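L-lysine 6-oxidase (Marinomonas mediterranea, PDB 3WEU) oxidises the side-chain amine of free L-lysine with a cysteine tryptophylquinone cofactor, releasing hydrogen peroxide that kills bacteria. Local coordinates at residues R142-G146 against V147-V151; N547-A550 against G551-V554; H603-A606 against G607-I610. All coordinates share one frame; numbering follows the deposited sequence.

Interaction 1 of 3, residues R142-G146 against V147-V151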
# COMPACT_ATOMS: atom_id res chain seq x y z
N ARG A 142 -32.18 26.05 0.06
CA ARG A 142 -33.49 25.53 -0.31
C ARG A 142 -34.44 26.22 0.62
O ARG A 142 -34.05 26.61 1.74
CB ARG A 142 -33.60 24.01 -0.11
CG ARG A 142 -32.77 23.10 -0.98
CD ARG A 142 -33.06 23.23 -2.48
NE ARG A 142 -32.13 22.48 -3.27
CZ ARG A 142 -30.91 22.89 -3.60
NH1 ARG A 142 -30.43 24.02 -3.15
NH2 ARG A 142 -30.13 22.11 -4.31
N SER A 143 -35.70 26.33 0.20
CA SER A 143 -36.80 26.92 0.97
C SER A 143 -37.97 25.95 1.09
O SER A 143 -38.24 25.12 0.19
CB SER A 143 -37.29 28.17 0.25
OG SER A 143 -36.26 29.15 0.38
N VAL A 144 -38.64 26.01 2.21
CA VAL A 144 -39.82 25.23 2.42
C VAL A 144 -40.83 26.11 3.14
O VAL A 144 -40.48 26.96 3.93
CB VAL A 144 -39.36 23.96 3.18
CG1 VAL A 144 -39.11 24.22 4.66
CG2 VAL A 144 -40.27 22.86 2.98
N SER A 145 -42.11 25.88 2.87
CA SER A 145 -43.20 26.52 3.57
C SER A 145 -44.47 25.76 3.40
O SER A 145 -44.63 24.93 2.49
CB SER A 145 -43.43 27.90 3.04
OG SER A 145 -43.76 27.84 1.65
N GLY A 146 -45.39 26.01 4.28
CA GLY A 146 -46.70 25.36 4.18
C GLY A 146 -46.79 24.07 4.99
O GLY A 146 -45.92 23.71 5.83
N VAL A 147 -47.87 23.35 4.71
CA VAL A 147 -48.23 22.12 5.40
C VAL A 147 -47.54 20.94 4.81
O VAL A 147 -47.68 20.65 3.62
CB VAL A 147 -49.77 21.94 5.37
CG1 VAL A 147 -50.15 20.65 5.98
CG2 VAL A 147 -50.41 23.13 6.07
N MET A 148 -46.77 20.21 5.63
CA MET A 148 -46.17 18.96 5.18
C MET A 148 -45.44 19.07 3.83
O MET A 148 -45.53 18.21 2.98
CB MET A 148 -47.24 17.86 5.10
CG MET A 148 -47.92 17.60 6.43
SD MET A 148 -46.76 16.87 7.63
CE MET A 148 -46.23 15.44 6.75
N ALA A 149 -44.55 20.04 3.72
CA ALA A 149 -43.67 20.20 2.58
C ALA A 149 -42.41 19.33 2.72
O ALA A 149 -42.03 18.98 3.84
CB ALA A 149 -43.27 21.66 2.45
N THR A 150 -41.83 18.96 1.59
CA THR A 150 -40.58 18.22 1.56
C THR A 150 -39.78 18.68 0.37
O THR A 150 -40.29 18.66 -0.75
CB THR A 150 -40.80 16.74 1.39
OG1 THR A 150 -41.60 16.23 2.44
CG2 THR A 150 -39.48 15.99 1.45
N VAL A 151 -38.54 19.12 0.58
CA VAL A 151 -37.61 19.37 -0.53
C VAL A 151 -36.19 18.88 -0.22
O VAL A 151 -35.64 19.18 0.83
CB VAL A 151 -37.62 20.84 -0.96
CG1 VAL A 151 -37.39 21.73 0.16
CG2 VAL A 151 -36.59 21.13 -2.04

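Interaction 2 of 3, residues N547-A550 against G551-V554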
# COMPACT_ATOMS: atom_id res chain seq x y z
N ASN A 547 25.60 -34.29 26.61
CA ASN A 547 25.17 -35.68 26.61
C ASN A 547 26.04 -36.44 25.62
O ASN A 547 25.56 -37.29 24.88
CB ASN A 547 23.70 -35.86 26.22
CG ASN A 547 22.77 -35.49 27.33
OD1 ASN A 547 23.19 -35.27 28.50
ND2 ASN A 547 21.49 -35.36 26.99
N LEU A 548 27.32 -36.09 25.58
CA LEU A 548 28.24 -36.72 24.63
C LEU A 548 28.96 -37.87 25.29
O LEU A 548 28.97 -37.88 26.50
CB LEU A 548 29.28 -35.72 24.15
CG LEU A 548 28.67 -34.61 23.31
CD1 LEU A 548 29.67 -33.46 23.15
CD2 LEU A 548 28.22 -35.21 21.99
N PRO A 549 29.55 -38.81 24.51
CA PRO A 549 30.23 -39.89 25.18
C PRO A 549 31.40 -39.37 25.96
O PRO A 549 31.98 -38.33 25.64
CB PRO A 549 30.79 -40.77 24.05
CG PRO A 549 29.84 -40.50 22.91
CD PRO A 549 29.50 -39.03 23.05
N ALA A 550 31.85 -40.20 26.88
CA ALA A 550 33.10 -39.92 27.61
C ALA A 550 34.30 -39.62 26.64
O ALA A 550 35.08 -38.62 26.82
CB ALA A 550 33.39 -41.08 28.58
N GLY A 551 34.48 -40.31 25.55
CA GLY A 551 35.64 -39.73 24.71
C GLY A 551 35.60 -38.17 24.31
O GLY A 551 36.61 -37.52 23.97
N VAL A 552 34.41 -37.54 24.32
CA VAL A 552 34.12 -36.62 23.23
C VAL A 552 33.83 -35.20 23.65
O VAL A 552 33.01 -34.93 24.49
CB VAL A 552 32.91 -37.20 22.43
CG1 VAL A 552 32.57 -36.33 21.24
CG2 VAL A 552 33.27 -38.59 21.92
N SER A 553 34.35 -34.30 22.88
CA SER A 553 34.15 -32.91 23.11
C SER A 553 33.86 -32.20 21.82
O SER A 553 34.48 -32.52 20.83
CB SER A 553 35.46 -32.31 23.66
OG SER A 553 35.13 -31.06 24.18
N VAL A 554 32.94 -31.24 21.82
CA VAL A 554 32.78 -30.38 20.70
C VAL A 554 32.75 -28.91 21.11
O VAL A 554 32.17 -28.54 22.13
CB VAL A 554 31.58 -30.74 19.80
CG1 VAL A 554 31.30 -32.24 19.83
CG2 VAL A 554 30.34 -29.96 20.07
O HOH W 1 32.03 -35.90 26.93

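Interaction 3 of 3, residues H603-A606 against G607-I610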
# COMPACT_ATOMS: atom_id res chain seq x y z
N HIS A 603 -21.21 -13.70 19.42
CA HIS A 603 -20.21 -14.60 20.03
C HIS A 603 -19.89 -14.27 21.46
O HIS A 603 -18.85 -14.64 21.96
CB HIS A 603 -18.89 -14.58 19.23
CG HIS A 603 -19.12 -14.85 17.79
ND1 HIS A 603 -19.31 -16.12 17.31
CD2 HIS A 603 -19.37 -14.02 16.77
CE1 HIS A 603 -19.58 -16.07 16.03
NE2 HIS A 603 -19.62 -14.81 15.67
N LEU A 604 -20.77 -13.55 22.13
CA LEU A 604 -20.49 -13.18 23.48
C LEU A 604 -21.72 -13.34 24.35
O LEU A 604 -22.84 -13.04 23.91
CB LEU A 604 -20.07 -11.69 23.53
CG LEU A 604 -18.70 -11.37 22.88
CD1 LEU A 604 -18.57 -9.84 22.69
CD2 LEU A 604 -17.58 -11.99 23.70
N PRO A 605 -21.50 -13.65 25.61
CA PRO A 605 -22.58 -13.60 26.63
C PRO A 605 -22.92 -12.17 26.96
O PRO A 605 -22.10 -11.28 26.69
CB PRO A 605 -21.99 -14.28 27.82
CG PRO A 605 -20.47 -13.99 27.71
CD PRO A 605 -20.19 -13.94 26.23
N ALA A 606 -24.09 -11.94 27.50
CA ALA A 606 -24.50 -10.60 27.89
C ALA A 606 -23.73 -10.11 29.13
O ALA A 606 -23.33 -10.90 29.98
CB ALA A 606 -26.03 -10.62 28.15
N GLY A 607 -23.56 -8.82 29.26
CA GLY A 607 -23.08 -8.25 30.53
C GLY A 607 -21.55 -8.19 30.60
O GLY A 607 -21.01 -7.78 31.63
N GLN A 608 -20.84 -8.49 29.49
CA GLN A 608 -19.40 -8.51 29.50
C GLN A 608 -18.90 -7.19 28.91
O GLN A 608 -19.48 -6.74 27.90
CB GLN A 608 -18.91 -9.64 28.59
CG GLN A 608 -17.40 -9.81 28.66
CD GLN A 608 -16.86 -10.96 27.89
OE1 GLN A 608 -17.60 -11.83 27.44
NE2 GLN A 608 -15.55 -10.95 27.69
N GLN A 609 -17.86 -6.56 29.49
CA GLN A 609 -17.34 -5.35 28.94
C GLN A 609 -16.39 -5.65 27.82
O GLN A 609 -15.49 -6.42 28.01
CB GLN A 609 -16.63 -4.49 29.98
CG GLN A 609 -16.38 -3.08 29.49
CD GLN A 609 -15.42 -2.34 30.39
OE1 GLN A 609 -14.23 -2.71 30.47
NE2 GLN A 609 -15.94 -1.37 31.14
N ILE A 610 -16.58 -5.07 26.68
CA ILE A 610 -15.72 -5.37 25.54
C ILE A 610 -15.52 -4.13 24.74
O ILE A 610 -16.12 -3.11 24.97
CB ILE A 610 -16.34 -6.46 24.60
CG1 ILE A 610 -17.47 -5.98 23.73
CG2 ILE A 610 -16.69 -7.69 25.36
CD1 ILE A 610 -18.58 -5.28 24.38

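Interaction 1 of 3, residues R142-G146 against V147-V151
Arg142 opens the contact by laying the middle of its side chain against Val151: Arg142 CD comes 4.1 Å from Val151 CG2, and the two side chains cross at about a right angle. A bend at chi2 (-61°) carries the arginine past the valine, so that aliphatic carbon meets the methyl group while the guanidinium reaches beyond it; NH1 bonds to Leu139 O, and NH2 to Ser154 O and Asn157 OD1. Ser143 takes part through its backbone, Ser143 O lying 3.5 Å from Val151 CG1. Val144 makes the tightest approach. Val144 CG2, anti to the backbone N, presses on Ala149 CB at 3.3 Å, closer than carbon atoms usually sit, and the same branch of Val144 meets Val151 CG1 at 4.2 Å. Ser145 turns its side chain away, yet Ser145 O rests 3.5 Å from Ala149 CB, so that methyl is touched by both the valine branch and the carbonyl. At Gly146 the positive phi of 93° would jam a CB against the preceding carbonyl, and here the chain reverses: the directions of 142-146 and 147-151 differ by 163°. No hydrogen bond joins 142-146 to 147-151, so within this stretch it is not a paired beta hairpin but a reversal packed by methyl groups. Each limb is instead bonded to a different strand. Arg142 and Val144 pair through their backbones with strand 80-91, whereas Ala149 and Val151 pair with strand 181-187, whose Thr187 OG1 also bonds to Gly146 O and Ala149 N, bridging the bend.

Interaction 2 of 3, residues N547-A550 against G551-V554
Pro549 and Val552 meet across the mouth of a tight bend, at ordinary van der Waals distance. The flank of the proline ring formed by CB, CG and CD receives the valine's CG2 branch as a single bump: Val552 CG2 lies 3.9 Å from Pro549 CB, while Val552 CB sits 3.9 Å from Pro549 CD. A valine chi1 of -178° sets CG1 anti to the backbone N and leaves CG2 beside that N, on the side where the ring lies. Beneath this packing runs a type I beta turn from Pro549 to Val552. Its closing bond, from Val552 N to Pro549 O, is 2.9 Å long with an N-H...O angle of 150°, and the N-H comes in above the carbonyl plane, 40° out of it. A water then ties the same corner a second time by donating to both Pro549 O and Val552 O, so Pro549 O accepts two bonds. Further from the bend, Leu548 reaches over the gap with its isobutyl group. Leu548 CB touches Val552 O at 3.8 Å, and Leu548 CD1 fits into the notch between that carbonyl and Val554, 3.9 Å from Val554 CG1; leucine and valine cross at about a right angle here. Ala550 and Gly551 occupy the two corner positions of the turn, Ala550 turning its methyl away from the returning chain. No other chain of the assembly touches these residues, though lattice neighbours touch several of them; the turn bond and the packing lie within the loop. That loop joins the long strands 530-543 and 557-571 at their far end, its centre about 72 Å from that of the chain, consistent with the tip of this enzyme's projecting arm.

Interaction 3 of 3, residues H603-A606 against G607-I610
The backbone doubles back at Gly607, where a phi of 89° would force any CB against Ala606 O, and so brings Leu604 up to Gln608 and Ile610. Inside the resulting bend Leu604 sends its two methyl groups to different partners. Leu604 CD1 packs on Ile610, 3.9 Å from Ile610 CG2 and within touch of Ile610 CG1, the two side chains approaching at an oblique angle; Leu604 CD2 meets the amide oxygen of Gln608, at 3.7 Å from Gln608 OE1. With CG anti to the backbone N (chi1 -174°) and the chain extended beyond it, Gln608 carries its amide toward Leu604 and Pro605; it crosses the leucine at about a right angle. The same Gln608 OE1 comes in near the CG-CD edge of the Pro605 ring, 3.6 Å from both carbons, so the oxygen rests against apolar carbon from two neighbouring residues. No hydrogen bond links the two limbs directly. Thr591 does that work instead: its OG1 is bonded to both Pro605 O and Gln608 N, and its backbone pairs with Gly607 and Gln608. Beyond the bend the chain enters strand 609-611, which runs antiparallel to strand 588-590, with Ile610 bonded through its backbone to Val589. Leu604 also packs on Phe679 of strand 675-680. The result is a helix-to-strand connection, with positive-phi residues at the exit from helix 596-602 (His603, phi 64°) and at the reversal, delivering the chain into a two-stranded antiparallel sheet.

All three contacts are chain reversals, yet each is held differently: interaction 1 is bridged by a threonine of a neighbouring strand and interaction 3 by one of a neighbouring loop, whereas interaction 2 closes on its own turn bond and a water. They follow one another along the chain without touching. Interactions 1 and 2 lie on opposite sides of the chain's centre, their centres about 97 Å apart; interaction 3 is about 46 Å from the first and 59 Å from the second, centre to centre. None includes Cys516 or Trp581, the cross-linked pair of the quinone cofactor; all three are reversals of the chain at its surface.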